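Side-chain contacts in probable spore coat polysaccharide biosynthesis protein E (Chromobacterium violaceum ATCC 12472, PDB 3G8R), which binds zinc and, as a NeuB-family barrel joined to a SAF domain, may act as an N-acylneuraminate-9-phosphate synthase: residues D105-H110 with S134-V139; E113-A118 with E129-S134; T123-L128 with D151-F156. All blocks are in the same frame, centred on the assembly; numbering follows the deposited sequence.

Interaction 1 of 3, residues D105-H110 with S134-V139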
loop_
_atom_site.group_PDB
_atom_site.type_symbol
_atom_site.label_atom_id
_atom_site.label_comp_id
_atom_site.label_asym_id
_atom_site.label_seq_id
_atom_site.Cartn_x
_atom_site.Cartn_y
_atom_site.Cartn_z
ATOM N N ASP A 105 8.325 22.250 29.504
ATOM C CA ASP A 105 8.100 22.353 30.936
ATOM C C ASP A 105 6.618 22.311 31.169
ATOM O O ASP A 105 6.117 21.529 31.993
ATOM C CB ASP A 105 8.658 23.661 31.468
ATOM C CG ASP A 105 10.163 23.622 31.641
ATOM O OD1 ASP A 105 10.662 22.631 32.220
ATOM O OD2 ASP A 105 10.848 24.589 31.217
ATOM N N LEU A 106 5.928 23.142 30.399
ATOM C CA LEU A 106 4.508 23.281 30.486
ATOM C C LEU A 106 3.798 21.959 30.174
ATOM O O LEU A 106 2.895 21.538 30.923
ATOM C CB LEU A 106 4.056 24.355 29.512
ATOM C CG LEU A 106 3.041 25.403 29.968
ATOM C CD1 LEU A 106 2.279 25.964 28.750
ATOM C CD2 LEU A 106 2.082 24.858 31.040
ATOM N N ILE A 107 4.192 21.304 29.077
ATOM C CA ILE A 107 3.621 20.002 28.757
ATOM C C ILE A 107 3.656 19.076 29.969
ATOM O O ILE A 107 2.699 18.365 30.194
ATOM C CB ILE A 107 4.326 19.323 27.560
ATOM C CG1 ILE A 107 3.710 19.770 26.224
ATOM C CG2 ILE A 107 4.276 17.784 27.678
ATOM C CD1 ILE A 107 4.646 19.571 25.039
ATOM N N GLU A 108 4.746 19.105 30.741
ATOM C CA GLU A 108 4.888 18.289 31.954
ATOM C C GLU A 108 3.812 18.616 33.007
ATOM O O GLU A 108 3.112 17.712 33.522
ATOM C CB GLU A 108 6.266 18.491 32.590
ATOM C CG GLU A 108 7.464 18.277 31.664
ATOM C CD GLU A 108 7.971 16.847 31.632
ATOM O OE1 GLU A 108 9.037 16.626 31.013
ATOM O OE2 GLU A 108 7.320 15.950 32.220
ATOM N N ALA A 109 3.700 19.905 33.319
ATOM C CA ALA A 109 2.716 20.390 34.273
ATOM C C ALA A 109 1.280 19.943 33.949
ATOM O O ALA A 109 0.460 19.653 34.856
ATOM C CB ALA A 109 2.788 21.893 34.352
ATOM N N HIS A 110 0.985 19.885 32.654
ATOM C CA HIS A 110 -0.348 19.590 32.212
ATOM C C HIS A 110 -0.619 18.105 32.203
ATOM O O HIS A 110 -1.751 17.678 32.017
ATOM C CB HIS A 110 -0.550 20.201 30.857
ATOM C CG HIS A 110 -0.705 21.686 30.896
ATOM N ND1 HIS A 110 -1.058 22.429 29.788
ATOM C CD2 HIS A 110 -0.584 22.567 31.918
ATOM C CE1 HIS A 110 -1.126 23.705 30.122
ATOM N NE2 HIS A 110 -0.855 23.816 31.411
ATOM N N SER A 134 13.143 14.341 28.917
ATOM C CA SER A 134 11.773 14.124 29.368
ATOM C C SER A 134 11.582 12.623 29.426
ATOM O O SER A 134 12.502 11.894 29.083
ATOM C CB SER A 134 10.797 14.749 28.379
ATOM O OG SER A 134 9.572 15.050 29.006
ATOM N N ASP A 135 10.422 12.132 29.849
ATOM C CA ASP A 135 10.244 10.669 29.908
ATOM C C ASP A 135 8.941 10.142 29.249
ATOM O O ASP A 135 8.373 9.092 29.606
ATOM C CB ASP A 135 10.493 10.131 31.336
ATOM C CG ASP A 135 12.021 9.985 31.678
ATOM O OD1 ASP A 135 12.793 9.422 30.857
ATOM O OD2 ASP A 135 12.452 10.414 32.786
ATOM N N LYS A 136 8.508 10.882 28.241
ATOM C CA LYS A 136 7.323 10.537 27.472
ATOM C C LYS A 136 7.696 10.084 26.062
ATOM O O LYS A 136 8.743 10.466 25.520
ATOM C CB LYS A 136 6.397 11.745 27.402
ATOM C CG LYS A 136 6.067 12.244 28.767
ATOM C CD LYS A 136 6.226 13.743 28.869
ATOM C CE LYS A 136 4.884 14.415 29.054
ATOM N NZ LYS A 136 4.134 13.796 30.186
ATOM N N PRO A 137 6.829 9.266 25.462
ATOM C CA PRO A 137 6.951 8.841 24.072
ATOM C C PRO A 137 7.069 10.023 23.106
ATOM O O PRO A 137 6.611 11.128 23.405
ATOM C CB PRO A 137 5.635 8.116 23.843
ATOM C CG PRO A 137 5.257 7.616 25.181
ATOM C CD PRO A 137 5.647 8.686 26.120
ATOM N N VAL A 138 7.680 9.793 21.948
ATOM C CA VAL A 138 7.901 10.889 20.994
ATOM C C VAL A 138 7.445 10.520 19.592
ATOM O O VAL A 138 7.631 9.386 19.109
ATOM C CB VAL A 138 9.375 11.376 20.979
ATOM C CG1 VAL A 138 9.612 12.416 19.891
ATOM C CG2 VAL A 138 9.747 11.978 22.312
ATOM N N VAL A 139 6.835 11.503 18.953
ATOM C CA VAL A 139 6.317 11.374 17.621
ATOM C C VAL A 139 6.928 12.526 16.821
ATOM O O VAL A 139 6.699 13.706 17.128
ATOM C CB VAL A 139 4.818 11.525 17.663
ATOM C CG1 VAL A 139 4.246 11.365 16.305
ATOM C CG2 VAL A 139 4.215 10.506 18.608
#
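Lys136, in the loop that leads into strand 138-141, reaches across to Ile107 and Glu108 on helix 101-109. Its CB already points at the helix, and the chain bends at chi2, chi3 and chi4, which brings CD and CE to the partner side chains. CD is the first to meet the other segment, in a loose approach to Glu108 OE2 at 4.2 Å. CE goes further and packs on Ile107 CG2 at 3.7 Å. That methyl lies anti to the backbone N (the CG1 branch has chi1 -87°), which turns it to the lysine, while Ile107, a buried residue, also touches Cys96 and Pro98 of strand 93-98. At the tip, NZ gives a hydrogen bond to the carbonyl O of Ile112. Glu108 OE2 is 4.4 Å from Lys136 NZ, near enough for attraction between opposite charges but too far for a salt bridge.

The carboxylate has a firmer partner. Glu108 bends at chi2 (-89°), which swings its end over to Ser134, and Ser134 OG donates a hydrogen bond of 2.6 Å to Glu108 OE1. The donor arrives from above the carboxylate plane, 40° out of it. Arg130 of helix 125-132 adds a long, weak ion pair to the same oxygen and a proper salt bridge to Asp105.

Within the TIM-barrel fold of the NeuB domain, this contact ties one outer helix to the turn that follows the next, on the side where the strands begin. A serine hydroxyl, a lysine ammonium and an arginine around Glu108 would all be expected to stabilise its ionised form, while the aliphatic part of Lys136 supplies part of the apolar cover for Ile107.

Interaction 2 of 3, residues E113-A118 with E129-S134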
loop_
_atom_site.group_PDB
_atom_site.type_symbol
_atom_site.label_atom_id
_atom_site.label_comp_id
_atom_site.label_asym_id
_atom_site.label_seq_id
_atom_site.Cartn_x
_atom_site.Cartn_y
_atom_site.Cartn_z
ATOM N N GLU A 113 0.444 13.215 27.784
ATOM C CA GLU A 113 1.001 11.862 27.677
ATOM C C GLU A 113 2.095 11.713 26.634
ATOM O O GLU A 113 2.980 10.873 26.818
ATOM C CB GLU A 113 -0.095 10.845 27.374
ATOM C CG GLU A 113 -1.229 10.811 28.401
ATOM C CD GLU A 113 -2.464 10.066 27.899
ATOM O OE1 GLU A 113 -2.355 8.841 27.610
ATOM O OE2 GLU A 113 -3.538 10.717 27.788
ATOM N N ILE A 114 2.030 12.501 25.555
ATOM C CA ILE A 114 2.940 12.366 24.388
ATOM C C ILE A 114 3.469 13.704 23.758
ATOM O O ILE A 114 2.787 14.748 23.781
ATOM C CB ILE A 114 2.246 11.518 23.291
ATOM C CG1 ILE A 114 1.941 10.099 23.798
ATOM C CG2 ILE A 114 3.067 11.500 21.985
ATOM C CD1 ILE A 114 1.063 9.225 22.861
ATOM N N ILE A 115 4.674 13.654 23.194
ATOM C CA ILE A 115 5.291 14.818 22.564
ATOM C C ILE A 115 5.376 14.704 21.045
ATOM O O ILE A 115 6.075 13.840 20.537
ATOM C CB ILE A 115 6.721 15.088 23.135
ATOM C CG1 ILE A 115 6.625 15.541 24.591
ATOM C CG2 ILE A 115 7.473 16.155 22.305
ATOM C CD1 ILE A 115 7.892 15.334 25.410
ATOM N N LYS A 116 4.680 15.558 20.302
ATOM C CA LYS A 116 4.974 15.597 18.867
ATOM C C LYS A 116 6.096 16.570 18.631
ATOM O O LYS A 116 6.116 17.644 19.217
ATOM C CB LYS A 116 3.785 15.984 18.001
ATOM C CG LYS A 116 3.599 15.037 16.826
ATOM C CD LYS A 116 4.312 15.433 15.528
ATOM C CE LYS A 116 3.443 16.400 14.710
ATOM N NZ LYS A 116 3.601 16.231 13.212
ATOM N N ILE A 117 7.045 16.190 17.801
ATOM C CA ILE A 117 7.971 17.148 17.255
ATOM C C ILE A 117 7.508 17.590 15.859
ATOM O O ILE A 117 7.364 16.761 14.957
ATOM C CB ILE A 117 9.350 16.513 17.144
ATOM C CG1 ILE A 117 9.841 16.127 18.531
ATOM C CG2 ILE A 117 10.353 17.437 16.402
ATOM C CD1 ILE A 117 11.232 15.497 18.528
ATOM N N ALA A 118 7.288 18.876 15.656
ATOM C CA ALA A 118 6.973 19.361 14.320
ATOM C C ALA A 118 8.173 19.248 13.374
ATOM O O ALA A 118 9.327 19.215 13.801
ATOM C CB ALA A 118 6.505 20.794 14.384
ATOM N N GLU A 129 17.263 18.395 22.859
ATOM C CA GLU A 129 17.910 18.151 24.135
ATOM C C GLU A 129 16.872 18.264 25.243
ATOM O O GLU A 129 16.764 17.359 26.058
ATOM C CB GLU A 129 19.080 19.103 24.371
ATOM C CG GLU A 129 20.362 18.738 23.605
ATOM C CD GLU A 129 21.368 19.911 23.469
ATOM O OE1 GLU A 129 20.942 21.058 23.167
ATOM O OE2 GLU A 129 22.596 19.674 23.633
ATOM N N ARG A 130 16.075 19.337 25.243
ATOM C CA ARG A 130 15.058 19.514 26.287
ATOM C C ARG A 130 14.047 18.401 26.313
ATOM O O ARG A 130 13.578 18.045 27.403
ATOM C CB ARG A 130 14.306 20.844 26.230
ATOM C CG ARG A 130 14.387 21.592 27.580
ATOM C CD ARG A 130 13.266 21.369 28.629
ATOM N NE ARG A 130 13.071 19.986 29.080
ATOM C CZ ARG A 130 12.158 19.599 29.978
ATOM N NH1 ARG A 130 11.356 20.485 30.568
ATOM N NH2 ARG A 130 12.028 18.311 30.272
ATOM N N ILE A 131 13.718 17.859 25.138
ATOM C CA ILE A 131 12.714 16.796 25.025
ATOM C C ILE A 131 13.291 15.473 25.504
ATOM O O ILE A 131 12.628 14.690 26.175
ATOM C CB ILE A 131 12.207 16.667 23.578
ATOM C CG1 ILE A 131 11.368 17.898 23.202
ATOM C CG2 ILE A 131 11.435 15.396 23.406
ATOM C CD1 ILE A 131 10.956 18.009 21.720
ATOM N N ALA A 132 14.539 15.238 25.132
ATOM C CA ALA A 132 15.237 14.007 25.497
ATOM C C ALA A 132 15.289 13.834 27.002
ATOM O O ALA A 132 15.148 12.745 27.495
ATOM C CB ALA A 132 16.637 14.005 24.936
ATOM N N ARG A 133 15.489 14.916 27.733
ATOM C CA ARG A 133 15.520 14.802 29.171
ATOM C C ARG A 133 14.115 14.668 29.758
ATOM O O ARG A 133 13.921 14.834 30.939
ATOM C CB ARG A 133 16.375 15.910 29.813
ATOM C CG ARG A 133 15.758 17.273 29.992
ATOM C CD ARG A 133 16.652 18.145 30.922
ATOM N NE ARG A 133 17.792 18.732 30.202
ATOM C CZ ARG A 133 17.878 20.020 29.846
ATOM N NH1 ARG A 133 16.900 20.880 30.157
ATOM N NH2 ARG A 133 18.947 20.453 29.178
ATOM N N SER A 134 13.143 14.341 28.917
ATOM C CA SER A 134 11.773 14.124 29.368
ATOM C C SER A 134 11.582 12.623 29.426
ATOM O O SER A 134 12.502 11.894 29.083
ATOM C CB SER A 134 10.797 14.749 28.379
ATOM O OG SER A 134 9.572 15.050 29.006
#
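Ile115 and Ile117, two residues apart on strand 114-117, face helix 125-132 and close on a single side chain there, Ile131. Strand, helix and the following strand 138-141 make up one beta-alpha-beta unit of the TIM barrel, and this is the packing of its helix on its first strand.

In sequence order Ile115 comes first. Its CG2 lies 4.0 Å from Ile131 CD1, and its CD1 rests 4.1 Å from Ile131 CG2, so each isoleucine offers both of its branches and the two side chains slide past each other in opposite directions. With CG1 anti to the carbonyl carbon (chi1 -68°) and chi2 extended at 158°, Ile115 CD1 also reaches the loop just after the helix, where it lies 4.0 Å from Ser134 OG. This is a van der Waals approach of a methyl to a hydroxyl whose hydrogen bond goes to Glu108. The chain of Lys116 leaves on the other side of the strand, toward the barrel interior, and its NZ is held there by Glu223 and Ser141.

Ile117 returns to the helix side. Its CG1 meets Ile131 CD1 at 3.9 Å, and its CD1 comes to 4.1 Å from that same methyl. Ile131 CD1 therefore sits over both strand residues, touching Ile117 CG1 and Ile115 CG2 at nearly equal distances. Val138 of strand 138-141 and Val104 of helix 101-109 also touch Ile131, closing the apolar layer on two more elements. The side chain of Ile117 lies about 11 Å from the bound zinc ion, which His202 and His225 bind.

No hydrogen bond crosses between the segments and all four touching residues are buried. The helix is thus held to this strand by shape and dispersion, while the ammonium of Lys116 finds its partners on the other face.

Interaction 3 of 3, residues T123-L128 with D151-F156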
loop_
_atom_site.group_PDB
_atom_site.type_symbol
_atom_site.label_atom_id
_atom_site.label_comp_id
_atom_site.label_asym_id
_atom_site.label_seq_id
_atom_site.Cartn_x
_atom_site.Cartn_y
_atom_site.Cartn_z
ATOM N N THR A 123 15.067 19.557 13.549
ATOM C CA THR A 123 16.500 19.699 13.847
ATOM C C THR A 123 16.830 20.852 14.811
ATOM O O THR A 123 17.978 21.270 14.939
ATOM C CB THR A 123 17.329 19.837 12.562
ATOM O OG1 THR A 123 16.712 20.797 11.688
ATOM C CG2 THR A 123 17.399 18.532 11.867
ATOM N N ASP A 124 15.810 21.368 15.472
ATOM C CA ASP A 124 15.969 22.394 16.485
ATOM C C ASP A 124 16.617 21.717 17.730
ATOM O O ASP A 124 15.954 21.438 18.754
ATOM C CB ASP A 124 14.578 22.985 16.767
ATOM C CG ASP A 124 14.606 24.273 17.574
ATOM O OD1 ASP A 124 15.320 24.300 18.598
ATOM O OD2 ASP A 124 13.878 25.245 17.193
ATOM N N TRP A 125 17.924 21.466 17.603
ATOM C CA TRP A 125 18.713 20.655 18.541
ATOM C C TRP A 125 18.538 20.979 20.010
ATOM O O TRP A 125 18.332 20.080 20.825
ATOM C CB TRP A 125 20.189 20.771 18.194
ATOM C CG TRP A 125 20.461 20.367 16.801
ATOM C CD1 TRP A 125 20.976 21.148 15.789
ATOM C CD2 TRP A 125 20.211 19.074 16.234
ATOM N NE1 TRP A 125 21.078 20.409 14.637
ATOM C CE2 TRP A 125 20.610 19.135 14.872
ATOM C CE3 TRP A 125 19.680 17.872 16.740
ATOM C CZ2 TRP A 125 20.480 18.027 13.996
ATOM C CZ3 TRP A 125 19.553 16.772 15.874
ATOM C CH2 TRP A 125 19.949 16.863 14.516
ATOM N N PRO A 126 18.625 22.266 20.360
ATOM C CA PRO A 126 18.374 22.635 21.748
ATOM C C PRO A 126 17.000 22.168 22.201
ATOM O O PRO A 126 16.856 21.749 23.355
ATOM C CB PRO A 126 18.409 24.165 21.726
ATOM C CG PRO A 126 19.173 24.514 20.504
ATOM C CD PRO A 126 18.925 23.437 19.513
ATOM N N LEU A 127 15.997 22.244 21.320
ATOM C CA LEU A 127 14.656 21.806 21.693
ATOM C C LEU A 127 14.644 20.309 21.915
ATOM O O LEU A 127 13.938 19.823 22.809
ATOM C CB LEU A 127 13.593 22.196 20.651
ATOM C CG LEU A 127 12.195 21.665 20.982
ATOM C CD1 LEU A 127 11.710 22.159 22.362
ATOM C CD2 LEU A 127 11.145 21.948 19.928
ATOM N N LEU A 128 15.417 19.589 21.098
ATOM C CA LEU A 128 15.498 18.134 21.214
ATOM C C LEU A 128 16.167 17.727 22.516
ATOM O O LEU A 128 15.689 16.821 23.199
ATOM C CB LEU A 128 16.219 17.501 20.020
ATOM C CG LEU A 128 15.528 17.605 18.665
ATOM C CD1 LEU A 128 16.053 16.537 17.720
ATOM C CD2 LEU A 128 14.008 17.485 18.758
ATOM N N ASP A 151 18.373 10.072 10.604
ATOM C CA ASP A 151 19.349 9.173 11.194
ATOM C C ASP A 151 19.898 9.687 12.515
ATOM O O ASP A 151 19.885 8.943 13.490
ATOM C CB ASP A 151 20.503 8.962 10.246
ATOM C CG ASP A 151 20.249 7.870 9.255
ATOM O OD1 ASP A 151 19.112 7.365 9.147
ATOM O OD2 ASP A 151 21.227 7.497 8.564
ATOM N N LYS A 152 20.388 10.926 12.566
ATOM C CA LYS A 152 20.974 11.402 13.814
ATOM C C LYS A 152 19.910 11.340 14.885
ATOM O O LYS A 152 20.127 10.753 15.966
ATOM C CB LYS A 152 21.509 12.823 13.721
ATOM C CG LYS A 152 22.929 12.895 13.224
ATOM C CD LYS A 152 23.340 14.308 12.788
ATOM C CE LYS A 152 24.378 14.230 11.648
ATOM N NZ LYS A 152 24.108 15.256 10.580
ATOM N N VAL A 153 18.754 11.908 14.550
ATOM C CA VAL A 153 17.665 12.017 15.480
ATOM C C VAL A 153 17.135 10.653 15.931
ATOM O O VAL A 153 16.888 10.452 17.114
ATOM C CB VAL A 153 16.523 12.854 14.894
ATOM C CG1 VAL A 153 15.311 12.720 15.767
ATOM C CG2 VAL A 153 16.918 14.289 14.824
ATOM N N VAL A 154 16.959 9.727 14.993
ATOM C CA VAL A 154 16.501 8.401 15.356
ATOM C C VAL A 154 17.507 7.768 16.294
ATOM O O VAL A 154 17.203 7.516 17.446
ATOM C CB VAL A 154 16.299 7.482 14.138
ATOM C CG1 VAL A 154 16.312 6.050 14.554
ATOM C CG2 VAL A 154 14.988 7.749 13.503
ATOM N N SER A 155 18.710 7.549 15.793
ATOM C CA SER A 155 19.784 6.970 16.562
ATOM C C SER A 155 19.857 7.570 17.972
ATOM O O SER A 155 19.869 6.849 18.963
ATOM C CB SER A 155 21.094 7.171 15.797
ATOM O OG SER A 155 22.227 7.038 16.627
ATOM N N PHE A 156 19.857 8.889 18.053
ATOM C CA PHE A 156 20.074 9.550 19.313
ATOM C C PHE A 156 18.945 9.308 20.295
ATOM O O PHE A 156 19.201 9.054 21.454
ATOM C CB PHE A 156 20.309 11.032 19.069
ATOM C CG PHE A 156 19.764 11.945 20.140
ATOM C CD1 PHE A 156 18.473 12.442 20.052
ATOM C CD2 PHE A 156 20.563 12.346 21.199
ATOM C CE1 PHE A 156 17.969 13.294 21.016
ATOM C CE2 PHE A 156 20.073 13.207 22.168
ATOM C CZ PHE A 156 18.768 13.685 22.069
#
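With chi1 of Trp125 at -57° and of Leu128 at -66°, both side chains start anti to their carbonyl carbons and lean out from helix 125-132 to Val153. On helix 147-158, chi1 of 169° sends Val153 CG1 anti to its backbone N and leaves CG2 to make the contact. The two helices are successive members of the outer layer of the TIM barrel, so this is helix-to-helix packing around the strand cylinder.

Val153 CG2 is the point on which the contact converges. It lies 3.8 Å from Trp125 CZ3 and 3.8 Å from Leu128 CD1, a methyl that touches the six-membered ring of the indole and a leucine branch side by side. The Leu128 and Val153 side chains cross at about a right angle. Against the tryptophan the methyl comes in at a slant, as does Lys152 CB, which stays at the looser distance of 4.4 Å from Trp125 CH2. Phe122, in the loop before helix 125-132, also touches Val153.

The start of helix 125-132 carries a polar cap. Asp124 occupies the N-cap position, its OD1 accepting a weak bond of 3.5 Å from Leu127 N. The same oxygen forms a salt bridge with Arg280 of the second subunit, and Thr123 OG1 is hydrogen-bonded to Asn313 of that subunit, so this end of the helix is also part of the dimer interface. Over one face of the Trp125 ring stands the carbonyl Thr123 O, 3.0 Å above the plane and offset toward the rim.

How the interactions relate
Interaction 2 is the core contact, wholly buried and apolar between a barrel strand and its helix. Interactions 1 and 3 are partly buried and lie further out. Helix 125-132 serves both 2 and 3, using Ile131 toward the sheet and Trp125 and Leu128 toward the next helix. The two touch, for instance where Ile117 CD1 packs on Leu128 CD2 at 3.4 Å. Ser134 belongs to both 1 and 2, offering its hydroxyl to a carboxylate in the former and a mere surface in the latter. Charge and hydrogen bonding thus mark interaction 1, whereas interaction 3 relies on a valine methyl against an indole and a leucine, while Thr123 and Asp124 bond to the second subunit.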